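Local coordinates for single-stranded DNA-binding protein (Thermus thermophilus, PDB 2CWA) that probably binds single-stranded DNA and recruits partner proteins to it during DNA replication, recombination and repair, at residues 11-16 against 73-78; 50-55 against 125-130; 81-86 against 98-103; 20-25 against 62-67. All coordinates share one frame; numbering follows the deposited sequence.

Contact 1: 11-16 against 73-78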
loop_
_atom_site.group_PDB
_atom_site.type_symbol
_atom_site.label_atom_id
_atom_site.label_comp_id
_atom_site.label_asym_id
_atom_site.label_seq_id
_atom_site.Cartn_x
_atom_site.Cartn_y
_atom_site.Cartn_z
ATOM N N ILE A 11 -3.336 -4.259 8.668
ATOM C CA ILE A 11 -3.432 -5.328 9.641
ATOM C C ILE A 11 -3.410 -6.613 8.818
ATOM O O ILE A 11 -4.256 -6.816 7.937
ATOM C CB ILE A 11 -4.734 -5.302 10.469
ATOM C CG1 ILE A 11 -4.787 -4.050 11.358
ATOM C CG2 ILE A 11 -4.779 -6.543 11.356
ATOM C CD1 ILE A 11 -6.029 -3.992 12.256
ATOM N N GLY A 12 -2.427 -7.461 9.093
ATOM C CA GLY A 12 -2.296 -8.715 8.373
ATOM C C GLY A 12 -1.390 -9.661 9.128
ATOM O O GLY A 12 -0.939 -9.352 10.230
ATOM N N ALA A 13 -1.126 -10.820 8.539
ATOM C CA ALA A 13 -0.263 -11.809 9.162
ATOM C C ALA A 13 1.113 -11.729 8.517
ATOM O O ALA A 13 1.228 -11.390 7.349
ATOM C CB ALA A 13 -0.851 -13.210 8.970
ATOM N N LEU A 14 2.160 -12.023 9.278
ATOM C CA LEU A 14 3.499 -11.994 8.707
ATOM C C LEU A 14 3.625 -13.230 7.823
ATOM O O LEU A 14 3.546 -14.355 8.317
ATOM C CB LEU A 14 4.556 -12.031 9.805
ATOM C CG LEU A 14 4.567 -10.806 10.723
ATOM C CD1 LEU A 14 5.724 -10.921 11.694
ATOM C CD2 LEU A 14 4.682 -9.543 9.884
ATOM N N ALA A 15 3.800 -13.011 6.525
ATOM C CA ALA A 15 3.915 -14.103 5.561
ATOM C C ALA A 15 5.125 -14.993 5.825
ATOM O O ALA A 15 5.087 -16.205 5.580
ATOM C CB ALA A 15 3.980 -13.539 4.152
ATOM N N THR A 16 6.195 -14.380 6.323
ATOM C CA THR A 16 7.432 -15.087 6.639
ATOM C C THR A 16 8.096 -14.408 7.828
ATOM O O THR A 16 7.724 -13.294 8.205
ATOM C CB THR A 16 8.431 -15.030 5.473
ATOM O OG1 THR A 16 8.724 -13.660 5.169
ATOM C CG2 THR A 16 7.864 -15.711 4.241
ATOM N N GLY A 73 3.191 -15.850 10.596
ATOM C CA GLY A 73 1.860 -16.080 11.133
ATOM C C GLY A 73 1.349 -15.015 12.092
ATOM O O GLY A 73 0.140 -14.801 12.205
ATOM N N GLN A 74 2.266 -14.349 12.787
ATOM C CA GLN A 74 1.900 -13.304 13.741
ATOM C C GLN A 74 1.029 -12.224 13.104
ATOM O O GLN A 74 1.324 -11.740 12.021
ATOM C CB GLN A 74 3.166 -12.652 14.303
ATOM C CG GLN A 74 2.908 -11.465 15.229
ATOM C CD GLN A 74 2.388 -11.877 16.593
ATOM O OE1 GLN A 74 3.070 -12.576 17.343
ATOM N NE2 GLN A 74 1.174 -11.443 16.923
ATOM N N LEU A 75 -0.051 -11.842 13.774
ATOM C CA LEU A 75 -0.899 -10.786 13.237
ATOM C C LEU A 75 -0.336 -9.477 13.774
ATOM O O LEU A 75 -0.002 -9.392 14.950
ATOM C CB LEU A 75 -2.348 -10.954 13.695
ATOM C CG LEU A 75 -3.013 -12.280 13.308
ATOM C CD1 LEU A 75 -4.514 -12.181 13.563
ATOM C CD2 LEU A 75 -2.746 -12.579 11.839
ATOM N N VAL A 76 -0.218 -8.473 12.914
ATOM C CA VAL A 76 0.313 -7.184 13.339
ATOM C C VAL A 76 -0.464 -6.021 12.746
ATOM O O VAL A 76 -1.098 -6.147 11.694
ATOM C CB VAL A 76 1.795 -6.999 12.909
ATOM C CG1 VAL A 76 2.659 -8.088 13.518
ATOM C CG2 VAL A 76 1.903 -7.025 11.400
ATOM N N PHE A 77 -0.409 -4.891 13.443
ATOM C CA PHE A 77 -1.040 -3.663 12.992
ATOM C C PHE A 77 0.093 -2.687 12.704
ATOM O O PHE A 77 0.909 -2.403 13.579
ATOM C CB PHE A 77 -1.946 -3.069 14.077
ATOM C CG PHE A 77 -2.264 -1.610 13.865
ATOM C CD1 PHE A 77 -2.817 -1.169 12.669
ATOM C CD2 PHE A 77 -1.989 -0.670 14.863
ATOM C CE1 PHE A 77 -3.094 0.187 12.458
ATOM C CE2 PHE A 77 -2.259 0.687 14.665
ATOM C CZ PHE A 77 -2.812 1.118 13.462
ATOM N N VAL A 78 0.135 -2.179 11.481
ATOM C CA VAL A 78 1.163 -1.239 11.089
ATOM C C VAL A 78 0.570 0.108 10.722
ATOM O O VAL A 78 -0.430 0.182 10.001
ATOM C CB VAL A 78 1.969 -1.770 9.882
ATOM C CG1 VAL A 78 2.721 -0.641 9.208
ATOM C CG2 VAL A 78 2.944 -2.831 10.349
#

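Contact 2: 50-55 against 125-130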
loop_
_atom_site.group_PDB
_atom_site.type_symbol
_atom_site.label_atom_id
_atom_site.label_comp_id
_atom_site.label_asym_id
_atom_site.label_seq_id
_atom_site.Cartn_x
_atom_site.Cartn_y
_atom_site.Cartn_z
ATOM N N VAL A 50 -10.176 -10.220 -2.805
ATOM C CA VAL A 50 -8.873 -9.611 -3.024
ATOM C C VAL A 50 -7.881 -10.112 -1.989
ATOM O O VAL A 50 -8.250 -10.429 -0.861
ATOM C CB VAL A 50 -8.955 -8.075 -2.941
ATOM C CG1 VAL A 50 -9.834 -7.540 -4.054
ATOM C CG2 VAL A 50 -9.502 -7.658 -1.590
ATOM N N SER A 51 -6.621 -10.203 -2.388
ATOM C CA SER A 51 -5.568 -10.657 -1.492
ATOM C C SER A 51 -4.345 -9.788 -1.753
ATOM O O SER A 51 -4.211 -9.208 -2.831
ATOM C CB SER A 51 -5.235 -12.127 -1.759
ATOM O OG SER A 51 -4.764 -12.302 -3.085
ATOM N N TRP A 52 -3.462 -9.694 -0.768
ATOM C CA TRP A 52 -2.267 -8.880 -0.922
ATOM C C TRP A 52 -1.110 -9.291 -0.027
ATOM O O TRP A 52 -1.298 -9.875 1.040
ATOM C CB TRP A 52 -2.597 -7.401 -0.671
ATOM C CG TRP A 52 -3.387 -7.148 0.588
ATOM C CD1 TRP A 52 -4.739 -6.973 0.685
ATOM C CD2 TRP A 52 -2.872 -7.039 1.922
ATOM N NE1 TRP A 52 -5.099 -6.759 1.995
ATOM C CE2 TRP A 52 -3.972 -6.793 2.776
ATOM C CE3 TRP A 52 -1.585 -7.124 2.481
ATOM C CZ2 TRP A 52 -3.827 -6.630 4.159
ATOM C CZ3 TRP A 52 -1.442 -6.963 3.856
ATOM C CH2 TRP A 52 -2.563 -6.718 4.679
ATOM N N TYR A 53 0.093 -8.987 -0.504
ATOM C CA TYR A 53 1.342 -9.248 0.198
ATOM C C TYR A 53 2.060 -7.914 0.100
ATOM O O TYR A 53 2.442 -7.496 -0.988
ATOM C CB TYR A 53 2.154 -10.318 -0.529
ATOM C CG TYR A 53 1.542 -11.694 -0.443
ATOM C CD1 TYR A 53 1.870 -12.558 0.598
ATOM C CD2 TYR A 53 0.618 -12.125 -1.394
ATOM C CE1 TYR A 53 1.297 -13.824 0.692
ATOM C CE2 TYR A 53 0.037 -13.388 -1.311
ATOM C CZ TYR A 53 0.381 -14.229 -0.266
ATOM O OH TYR A 53 -0.198 -15.473 -0.172
ATOM N N HIS A 54 2.221 -7.230 1.224
ATOM C CA HIS A 54 2.879 -5.934 1.195
ATOM C C HIS A 54 4.155 -5.918 2.010
ATOM O O HIS A 54 4.168 -6.328 3.168
ATOM C CB HIS A 54 1.925 -4.845 1.703
ATOM C CG HIS A 54 0.882 -4.444 0.707
ATOM N ND1 HIS A 54 1.194 -3.960 -0.544
ATOM C CD2 HIS A 54 -0.471 -4.444 0.783
ATOM C CE1 HIS A 54 0.080 -3.679 -1.197
ATOM N NE2 HIS A 54 -0.945 -3.964 -0.414
ATOM N N ARG A 55 5.233 -5.453 1.391
ATOM C CA ARG A 55 6.506 -5.361 2.086
ATOM C C ARG A 55 6.512 -4.033 2.832
ATOM O O ARG A 55 6.236 -2.984 2.253
ATOM C CB ARG A 55 7.668 -5.415 1.094
ATOM C CG ARG A 55 7.820 -6.771 0.408
ATOM C CD ARG A 55 9.153 -6.887 -0.327
ATOM N NE ARG A 55 9.196 -6.096 -1.556
ATOM C CZ ARG A 55 8.528 -6.397 -2.668
ATOM N NH1 ARG A 55 7.754 -7.476 -2.715
ATOM N NH2 ARG A 55 8.640 -5.621 -3.738
ATOM N N ARG A 125 -7.535 -13.298 6.956
ATOM C CA ARG A 125 -8.827 -13.101 6.310
ATOM C C ARG A 125 -9.462 -11.875 6.967
ATOM O O ARG A 125 -9.255 -11.638 8.153
ATOM C CB ARG A 125 -9.717 -14.330 6.512
ATOM C CG ARG A 125 -9.066 -15.626 6.041
ATOM C CD ARG A 125 -10.031 -16.799 6.101
ATOM N NE ARG A 125 -11.088 -16.677 5.104
ATOM C CZ ARG A 125 -12.050 -17.576 4.923
ATOM N NH1 ARG A 125 -12.089 -18.670 5.676
ATOM N NH2 ARG A 125 -12.973 -17.383 3.990
ATOM N N ALA A 126 -10.221 -11.101 6.196
ATOM C CA ALA A 126 -10.868 -9.886 6.712
ATOM C C ALA A 126 -9.812 -8.927 7.276
ATOM O O ALA A 126 -10.005 -8.312 8.332
ATOM C CB ALA A 126 -11.890 -10.247 7.799
ATOM N N ALA A 127 -8.701 -8.798 6.555
ATOM C CA ALA A 127 -7.597 -7.933 6.967
ATOM C C ALA A 127 -7.914 -6.447 6.790
ATOM O O ALA A 127 -8.972 -6.075 6.279
ATOM C CB ALA A 127 -6.335 -8.290 6.157
ATOM N N LEU A 128 -6.990 -5.598 7.226
ATOM C CA LEU A 128 -7.157 -4.156 7.075
ATOM C C LEU A 128 -6.109 -3.663 6.091
ATOM O O LEU A 128 -4.927 -3.985 6.219
ATOM C CB LEU A 128 -6.982 -3.429 8.418
ATOM C CG LEU A 128 -6.989 -1.898 8.294
ATOM C CD1 LEU A 128 -8.338 -1.427 7.761
ATOM C CD2 LEU A 128 -6.700 -1.256 9.652
ATOM N N ASN A 129 -6.559 -2.894 5.105
ATOM C CA ASN A 129 -5.694 -2.328 4.077
ATOM C C ASN A 129 -6.343 -1.016 3.691
ATOM O O ASN A 129 -7.180 -0.961 2.789
ATOM C CB ASN A 129 -5.618 -3.267 2.861
ATOM C CG ASN A 129 -4.707 -2.740 1.763
ATOM O OD1 ASN A 129 -4.238 -1.601 1.810
ATOM N ND2 ASN A 129 -4.463 -3.572 0.752
ATOM N N GLN A 130 -5.958 0.053 4.383
ATOM C CA GLN A 130 -6.549 1.355 4.124
ATOM C C GLN A 130 -5.504 2.464 4.087
ATOM O O GLN A 130 -4.653 2.540 4.963
ATOM C CB GLN A 130 -7.578 1.658 5.216
ATOM C CG GLN A 130 -8.402 2.910 4.982
ATOM C CD GLN A 130 -9.489 3.096 6.030
ATOM O OE1 GLN A 130 -10.380 3.927 5.872
ATOM N NE2 GLN A 130 -9.416 2.328 7.106
#

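Contact 3: 81-86 against 98-103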
loop_
_atom_site.group_PDB
_atom_site.type_symbol
_atom_site.label_atom_id
_atom_site.label_comp_id
_atom_site.label_asym_id
_atom_site.label_seq_id
_atom_site.Cartn_x
_atom_site.Cartn_y
_atom_site.Cartn_z
ATOM N N ARG A 81 3.326 5.186 6.176
ATOM C CA ARG A 81 3.127 6.123 5.093
ATOM C C ARG A 81 3.878 5.641 3.868
ATOM O O ARG A 81 4.754 4.781 3.966
ATOM C CB ARG A 81 3.652 7.492 5.514
ATOM C CG ARG A 81 5.046 7.423 6.096
ATOM C CD ARG A 81 5.370 8.642 6.959
ATOM N NE ARG A 81 6.588 8.409 7.725
ATOM C CZ ARG A 81 7.791 8.246 7.181
ATOM N NH1 ARG A 81 8.844 8.028 7.957
ATOM N NH2 ARG A 81 7.945 8.312 5.862
ATOM N N LEU A 82 3.528 6.203 2.719
ATOM C CA LEU A 82 4.170 5.846 1.467
ATOM C C LEU A 82 5.370 6.758 1.251
ATOM O O LEU A 82 5.323 7.944 1.572
ATOM C CB LEU A 82 3.178 5.993 0.319
ATOM C CG LEU A 82 1.897 5.165 0.493
ATOM C CD1 LEU A 82 0.987 5.398 -0.695
ATOM C CD2 LEU A 82 2.241 3.692 0.608
ATOM N N GLU A 83 6.438 6.199 0.700
ATOM C CA GLU A 83 7.652 6.960 0.464
ATOM C C GLU A 83 8.155 6.688 -0.952
ATOM O O GLU A 83 8.485 5.557 -1.307
ATOM C CB GLU A 83 8.688 6.562 1.518
ATOM C CG GLU A 83 9.937 7.411 1.559
ATOM C CD GLU A 83 10.715 7.179 2.838
ATOM O OE1 GLU A 83 10.246 7.621 3.910
ATOM O OE2 GLU A 83 11.786 6.541 2.775
ATOM N N TYR A 84 8.201 7.745 -1.752
ATOM C CA TYR A 84 8.617 7.663 -3.144
ATOM C C TYR A 84 10.102 7.946 -3.375
ATOM O O TYR A 84 10.696 8.778 -2.697
ATOM C CB TYR A 84 7.793 8.649 -3.960
ATOM C CG TYR A 84 8.124 8.674 -5.426
ATOM C CD1 TYR A 84 7.619 7.706 -6.292
ATOM C CD2 TYR A 84 8.944 9.667 -5.953
ATOM C CE1 TYR A 84 7.919 7.729 -7.648
ATOM C CE2 TYR A 84 9.251 9.698 -7.303
ATOM C CZ TYR A 84 8.734 8.725 -8.146
ATOM O OH TYR A 84 9.032 8.755 -9.486
ATOM N N ARG A 85 10.677 7.251 -4.354
ATOM C CA ARG A 85 12.082 7.411 -4.727
ATOM C C ARG A 85 12.277 7.050 -6.200
ATOM O O ARG A 85 11.732 6.054 -6.677
ATOM C CB ARG A 85 12.978 6.517 -3.861
ATOM C CG ARG A 85 14.352 6.241 -4.478
ATOM C CD ARG A 85 15.273 5.457 -3.544
ATOM N NE ARG A 85 15.768 6.286 -2.445
ATOM C CZ ARG A 85 16.672 5.892 -1.552
ATOM N NH1 ARG A 85 17.194 4.672 -1.617
ATOM N NH2 ARG A 85 17.060 6.723 -0.592
ATOM N N GLN A 86 13.050 7.864 -6.917
ATOM C CA GLN A 86 13.326 7.614 -8.329
ATOM C C GLN A 86 14.708 6.999 -8.506
ATOM O O GLN A 86 15.708 7.714 -8.548
ATOM C CB GLN A 86 13.255 8.911 -9.135
ATOM C CG GLN A 86 11.871 9.507 -9.227
ATOM C CD GLN A 86 11.804 10.685 -10.177
ATOM O OE1 GLN A 86 10.748 11.295 -10.353
ATOM N NE2 GLN A 86 12.933 11.012 -10.799
ATOM N N GLN A 98 7.671 2.726 -1.674
ATOM C CA GLN A 98 7.752 1.765 -0.583
ATOM C C GLN A 98 6.824 2.124 0.561
ATOM O O GLN A 98 6.406 3.270 0.706
ATOM C CB GLN A 98 9.191 1.665 -0.052
ATOM C CG GLN A 98 9.540 2.699 1.018
ATOM C CD GLN A 98 10.945 2.528 1.588
ATOM O OE1 GLN A 98 11.367 1.420 1.923
ATOM N NE2 GLN A 98 11.669 3.636 1.715
ATOM N N ILE A 99 6.511 1.124 1.373
ATOM C CA ILE A 99 5.648 1.302 2.524
ATOM C C ILE A 99 6.516 1.364 3.770
ATOM O O ILE A 99 7.105 0.368 4.195
ATOM C CB ILE A 99 4.656 0.131 2.669
ATOM C CG1 ILE A 99 3.793 0.029 1.413
ATOM C CG2 ILE A 99 3.787 0.334 3.906
ATOM C CD1 ILE A 99 3.001 -1.264 1.337
ATOM N N ARG A 100 6.587 2.551 4.352
ATOM C CA ARG A 100 7.372 2.776 5.551
ATOM C C ARG A 100 6.491 2.636 6.785
ATOM O O ARG A 100 5.502 3.354 6.929
ATOM C CB ARG A 100 7.971 4.181 5.503
ATOM C CG ARG A 100 8.606 4.656 6.795
ATOM C CD ARG A 100 9.962 4.007 7.047
ATOM N NE ARG A 100 10.725 4.759 8.038
ATOM C CZ ARG A 100 10.355 4.919 9.302
ATOM N NH1 ARG A 100 9.227 4.375 9.736
ATOM N NH2 ARG A 100 11.100 5.636 10.131
ATOM N N ALA A 101 6.839 1.706 7.667
ATOM C CA ALA A 101 6.078 1.520 8.893
ATOM C C ALA A 101 6.665 2.416 9.976
ATOM O O ALA A 101 7.848 2.314 10.280
ATOM C CB ALA A 101 6.148 0.080 9.340
ATOM N N ASP A 102 5.856 3.299 10.551
ATOM C CA ASP A 102 6.358 4.150 11.620
ATOM C C ASP A 102 6.232 3.393 12.933
ATOM O O ASP A 102 7.080 3.513 13.819
ATOM C CB ASP A 102 5.572 5.467 11.699
ATOM C CG ASP A 102 5.986 6.456 10.625
ATOM O OD1 ASP A 102 7.191 6.499 10.299
ATOM O OD2 ASP A 102 5.119 7.198 10.110
ATOM N N PHE A 103 5.178 2.588 13.035
ATOM C CA PHE A 103 4.901 1.809 14.233
ATOM C C PHE A 103 4.347 0.432 13.879
ATOM O O PHE A 103 3.663 0.272 12.875
ATOM C CB PHE A 103 3.836 2.508 15.079
ATOM C CG PHE A 103 4.247 3.851 15.603
ATOM C CD1 PHE A 103 5.048 3.952 16.731
ATOM C CD2 PHE A 103 3.802 5.016 14.984
ATOM C CE1 PHE A 103 5.402 5.202 17.243
ATOM C CE2 PHE A 103 4.149 6.267 15.485
ATOM C CZ PHE A 103 4.949 6.357 16.619
#

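Contact 4: 20-25 against 62-67. With NO3 (nitrate ion), chain C.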
loop_
_atom_site.group_PDB
_atom_site.type_symbol
_atom_site.label_atom_id
_atom_site.label_comp_id
_atom_site.label_asym_id
_atom_site.label_seq_id
_atom_site.Cartn_x
_atom_site.Cartn_y
_atom_site.Cartn_z
HETATM N N MSE A 20 15.873 -8.835 9.660
HETATM C CA MSE A 20 16.485 -7.694 10.350
HETATM C C MSE A 20 17.953 -7.497 9.984
HETATM O O MSE A 20 18.719 -8.457 9.898
HETATM C CB MSE A 20 16.378 -7.873 11.867
HETATM C CG MSE A 20 17.145 -6.832 12.689
HETATM SE SE MSE A 20 16.238 -5.117 12.891
HETATM C CE MSE A 20 15.554 -5.387 14.659
ATOM N N ARG A 21 18.337 -6.243 9.774
ATOM C CA ARG A 21 19.716 -5.908 9.447
ATOM C C ARG A 21 20.046 -4.513 9.951
ATOM O O ARG A 21 19.151 -3.760 10.339
ATOM C CB ARG A 21 19.958 -5.994 7.939
ATOM C CG ARG A 21 18.886 -5.360 7.087
ATOM C CD ARG A 21 19.192 -5.562 5.613
ATOM N NE ARG A 21 20.147 -4.577 5.125
ATOM C CZ ARG A 21 19.803 -3.462 4.491
ATOM N NH1 ARG A 21 18.522 -3.199 4.263
ATOM N NH2 ARG A 21 20.734 -2.605 4.094
ATOM N N TYR A 22 21.334 -4.187 9.938
ATOM C CA TYR A 22 21.834 -2.895 10.399
ATOM C C TYR A 22 22.775 -2.280 9.379
ATOM O O TYR A 22 23.575 -2.987 8.770
ATOM C CB TYR A 22 22.611 -3.078 11.701
ATOM C CG TYR A 22 21.766 -3.309 12.925
ATOM C CD1 TYR A 22 21.341 -2.238 13.706
ATOM C CD2 TYR A 22 21.403 -4.598 13.315
ATOM C CE1 TYR A 22 20.581 -2.440 14.846
ATOM C CE2 TYR A 22 20.637 -4.813 14.455
ATOM C CZ TYR A 22 20.232 -3.724 15.217
ATOM O OH TYR A 22 19.481 -3.919 16.348
ATOM N N THR A 23 22.682 -0.965 9.194
ATOM C CA THR A 23 23.581 -0.275 8.279
ATOM C C THR A 23 24.912 -0.190 9.030
ATOM O O THR A 23 24.979 -0.485 10.228
ATOM C CB THR A 23 23.099 1.158 7.967
ATOM O OG1 THR A 23 23.137 1.943 9.165
ATOM C CG2 THR A 23 21.671 1.141 7.414
ATOM N N PRO A 24 25.996 0.186 8.338
ATOM C CA PRO A 24 27.265 0.264 9.070
ATOM C C PRO A 24 27.193 1.288 10.205
ATOM O O PRO A 24 27.844 1.129 11.236
ATOM C CB PRO A 24 28.262 0.654 7.981
ATOM C CG PRO A 24 27.703 -0.044 6.772
ATOM C CD PRO A 24 26.221 0.286 6.886
ATOM N N ALA A 25 26.383 2.326 10.012
ATOM C CA ALA A 25 26.223 3.374 11.018
ATOM C C ALA A 25 25.282 2.978 12.166
ATOM O O ALA A 25 24.964 3.801 13.030
ATOM C CB ALA A 25 25.737 4.658 10.357
ATOM N N GLN A 62 11.936 1.635 16.541
ATOM C CA GLN A 62 10.704 0.869 16.350
ATOM C C GLN A 62 11.010 -0.479 15.714
ATOM O O GLN A 62 10.236 -1.428 15.851
ATOM C CB GLN A 62 9.703 1.648 15.493
ATOM C CG GLN A 62 9.036 2.788 16.249
ATOM C CD GLN A 62 8.207 2.296 17.426
ATOM O OE1 GLN A 62 8.140 2.949 18.469
ATOM N NE2 GLN A 62 7.564 1.147 17.259
ATOM N N ALA A 63 12.145 -0.557 15.024
ATOM C CA ALA A 63 12.575 -1.800 14.386
ATOM C C ALA A 63 13.266 -2.698 15.413
ATOM O O ALA A 63 12.962 -3.885 15.518
ATOM C CB ALA A 63 13.532 -1.493 13.229
ATOM N N GLU A 64 14.196 -2.123 16.171
ATOM C CA GLU A 64 14.936 -2.867 17.187
ATOM C C GLU A 64 14.007 -3.433 18.242
ATOM O O GLU A 64 14.275 -4.472 18.840
ATOM C CB GLU A 64 15.959 -1.957 17.873
ATOM C CG GLU A 64 17.122 -1.552 16.993
ATOM C CD GLU A 64 18.117 -0.672 17.724
ATOM O OE1 GLU A 64 18.495 -1.025 18.860
ATOM O OE2 GLU A 64 18.523 0.367 17.160
HETATM N N MSE A 65 12.915 -2.724 18.481
HETATM C CA MSE A 65 11.938 -3.139 19.470
HETATM C C MSE A 65 11.362 -4.524 19.171
HETATM O O MSE A 65 11.110 -5.309 20.086
HETATM C CB MSE A 65 10.813 -2.103 19.511
HETATM C CG MSE A 65 9.719 -2.368 20.511
HETATM SE SE MSE A 65 8.371 -1.007 20.282
HETATM C CE MSE A 65 9.349 0.497 21.007
ATOM N N TRP A 66 11.165 -4.822 17.890
ATOM C CA TRP A 66 10.580 -6.097 17.475
ATOM C C TRP A 66 11.565 -7.118 16.929
ATOM O O TRP A 66 11.162 -8.140 16.370
ATOM C CB TRP A 66 9.489 -5.834 16.441
ATOM C CG TRP A 66 8.443 -4.941 16.991
ATOM C CD1 TRP A 66 8.135 -3.681 16.577
ATOM C CD2 TRP A 66 7.625 -5.204 18.133
ATOM N NE1 TRP A 66 7.176 -3.136 17.399
ATOM C CE2 TRP A 66 6.847 -4.051 18.363
ATOM C CE3 TRP A 66 7.478 -6.303 18.991
ATOM C CZ2 TRP A 66 5.932 -3.965 19.416
ATOM C CZ3 TRP A 66 6.569 -6.215 20.039
ATOM C CH2 TRP A 66 5.809 -5.053 20.241
ATOM N N GLY A 67 12.853 -6.845 17.099
ATOM C CA GLY A 67 13.862 -7.763 16.613
ATOM C C GLY A 67 13.844 -9.057 17.394
ATOM O O GLY A 67 13.889 -9.045 18.623
HETATM N N NO3 C . 12.413 4.961 14.648
HETATM O O1 NO3 C . 12.209 5.398 13.539
HETATM O O2 NO3 C . 13.443 5.258 15.244
HETATM O O3 NO3 C . 11.593 4.228 15.171
#

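Contact 1: 11-16 against 73-78
The methyl of Ala13 and the CD2 branch of Leu75 form the apolar centre, with Ala13 CB and Leu75 CD2 only 3.5 Å apart, tighter than a usual carbon contact. Leu75 sets this up by holding CG beside its own backbone N (chi1 -59°), which brings CD2 across to the neighbouring strand. On the same face, Ile11 CG1 meets Phe77 CD1 at 3.7 Å, reaching the ring at an oblique angle. Leu124 touches both Ile11 and Leu75 here. Val76 points to the other face, where its CG2 lies 4.0 Å from Leu14 CD2, the two side chains being nearly perpendicular; Leu34 touches both.

Strands 5-22 and 75-85 of the first OB-fold domain pair antiparallel here, Ile11/Phe77 and Ala13/Leu75 being non-hydrogen-bonded pairs. Gly12 and Val76 are the hydrogen-bonded pair: Val76 N to Gly12 O measures 2.9 Å, and Gly12 N to Val76 O is longer at 3.2 Å. Leu14 N donates to Gln74 O (2.9 Å). Gly73 N then reaches Leu14 O at 2.7 Å, almost straight at 177°, from a backbone with positive phi (94°) that suits glycine. At the polar edge Gln74 turns its amide back, and NE2 bonds Leu75 O at 3.1 Å.

The register is therefore set by main-chain bonds, which carry the pairing past the strand end to Gly73, while apolar side chains cover both faces.

Contact 2: 50-55 against 125-130
Two torsions bring Trp52 and Asn129 together. In Trp52, chi1 of 48° places CG over the backbone, flanked by N and C, and lifts the indole off strand 49-59; in Asn129, CG lies anti to the backbone N (chi1 -179°), extending the amide toward that ring. The side chains run antiparallel past each other. As a result Asn129 ND2 rests over one indole face, 3.4 Å from Trp52 CD1 and displaced toward the rim. The amide is steeply inclined to the ring, the planes being 72° apart, so this is no parallel stack. ND2 is also 3.5 Å from Trp52 NE1, but both are donors and no bond joins them.

The far end of the indole meets the residues preceding Asn129: Trp52 CZ2 is 3.6 Å from Ala127 CB and 3.5 Å from Leu128 O. His54 presents its ring edge to the same amide, with NE2 3.7 Å from Asn129 ND2. Asn129 and His54 find polar partners outside the two segments: Asn129 OD1 accepts from Leu200 N, Asn129 ND2 is also bonded elsewhere, and His54 NE2 makes a weak bond to Leu200 O.

The axes of strands 50-55 and 128-130 pass 9.7 Å apart, so side chains rather than backbone bonds join them. The contact marks the junction of the two OB-fold domains: the opening strand 128-145 of the second pairs antiparallel with strand 5-22 of the first, an arrangement that resembles the subunit interface of bacterial SSBs with one OB fold per chain.

Contact 3: 81-86 against 98-103
Two arginines run side by side, with Arg81 NH1 above the centre of the Arg100 guanidinium, 3.7 Å from Arg100 CZ, and the planes inclined by 44°. Arg100 CG in turn lies over one face of the Arg81 guanidinium, toward its rim. Carboxylates probably offset the like charges. Arg81 NE reaches both Asp102 oxygens and NH1 reaches OD1, all through weak bonds of a salt bridge (NE to OD2 3.1 Å). Asp102 OD1 is also 3.0 Å from Arg100 NH1, a salt bridge by charge alone, since no N-H points at the oxygen. A better-aimed bond runs from Arg81 NH2 to Glu83 OE1 (3.1 Å, 155°), in the guanidinium plane; this oxygen also forms a salt bridge with Arg169.

Beneath the network, Arg81 N to Arg100 O and Glu83 N to Gln98 O, each 2.9 Å, pair the hairpin backbone. On the other face Leu82 CD2 and Ile99 CG1 meet at 4.1 Å, and both residues pack on Leu200 of strand 193-206.

Strand 75-85 thus pairs antiparallel with strand 96-107, which lies parallel to strand 49-59 along its other edge; at the corner, Asp102 and Phe103 both face Glu79 in a classic beta bulge.

Contact 4: 20-25 against 62-67
The methyl end of Met20, a selenomethionine, fits against the turn that follows helix 60-64. Its CE lies 3.1 Å from Ala63 O, a close approach, and 3.5 Å from Gly67 CA. The CA of Glu64 borders the same methyl, at 3.6 Å from Met20 CE. Beside it, Tyr22 brings its hydroxyl to the aliphatic part of Glu64, with Tyr22 OH 3.4 Å from Glu64 CG. Glu64 runs roughly perpendicular to the tyrosine, and the ring and carboxylate planes are 64° apart.

Met20 gets there with CG anti to the backbone N (chi1 172°) and then bends at both chi2 and chi3, curling CE toward the turn. The receiving surface is shaped by a type I beta turn, closed by Gly67 N to Glu64 O at 3.3 Å; separately, Ala63 O accepts from Trp66 N at 3.1 Å. Farther out, Ala28 of strand 28-39 touches both Tyr22 and Glu64. A nitrate ion, probably from the crystallisation liquor, is hydrogen-bonded to Gln62 N (3.0 Å, 152°) and to Arg61 N, near the helix start.

The end of strand 5-22 thus packs on the short helix between strands 49-59 and 75-85, placed as an OB-fold helix is between the third and fourth strands. With one methyl against backbone and one hydroxyl against an aliphatic chain, the chemistry implies a surface contact resting on van der Waals contact, with no hydrogen bond across it.

In the fold
From the N terminus, strand 5-22 supplies the first segments of contacts 1 and 4. Contact 4 closes the shorter span, 20-25 to 62-67, wholly within the larger one that contact 1 closes from 11-16 to 73-78. Contact 3 follows both, closing the hairpin 81-86 to 98-103 inside the long span of contact 2, which runs from 50-55 to 125-130. Contact 2 crosses contacts 1 and 4 along the chain. Contacts 1, 3 and 4 belong to the first OB-fold domain; contact 2 ties it to the start of the second. Contacts 1 and 2 meet directly through Ile11 and Leu128, and Gln62 of contact 4 packs against Asp102 and Phe103 of contact 3.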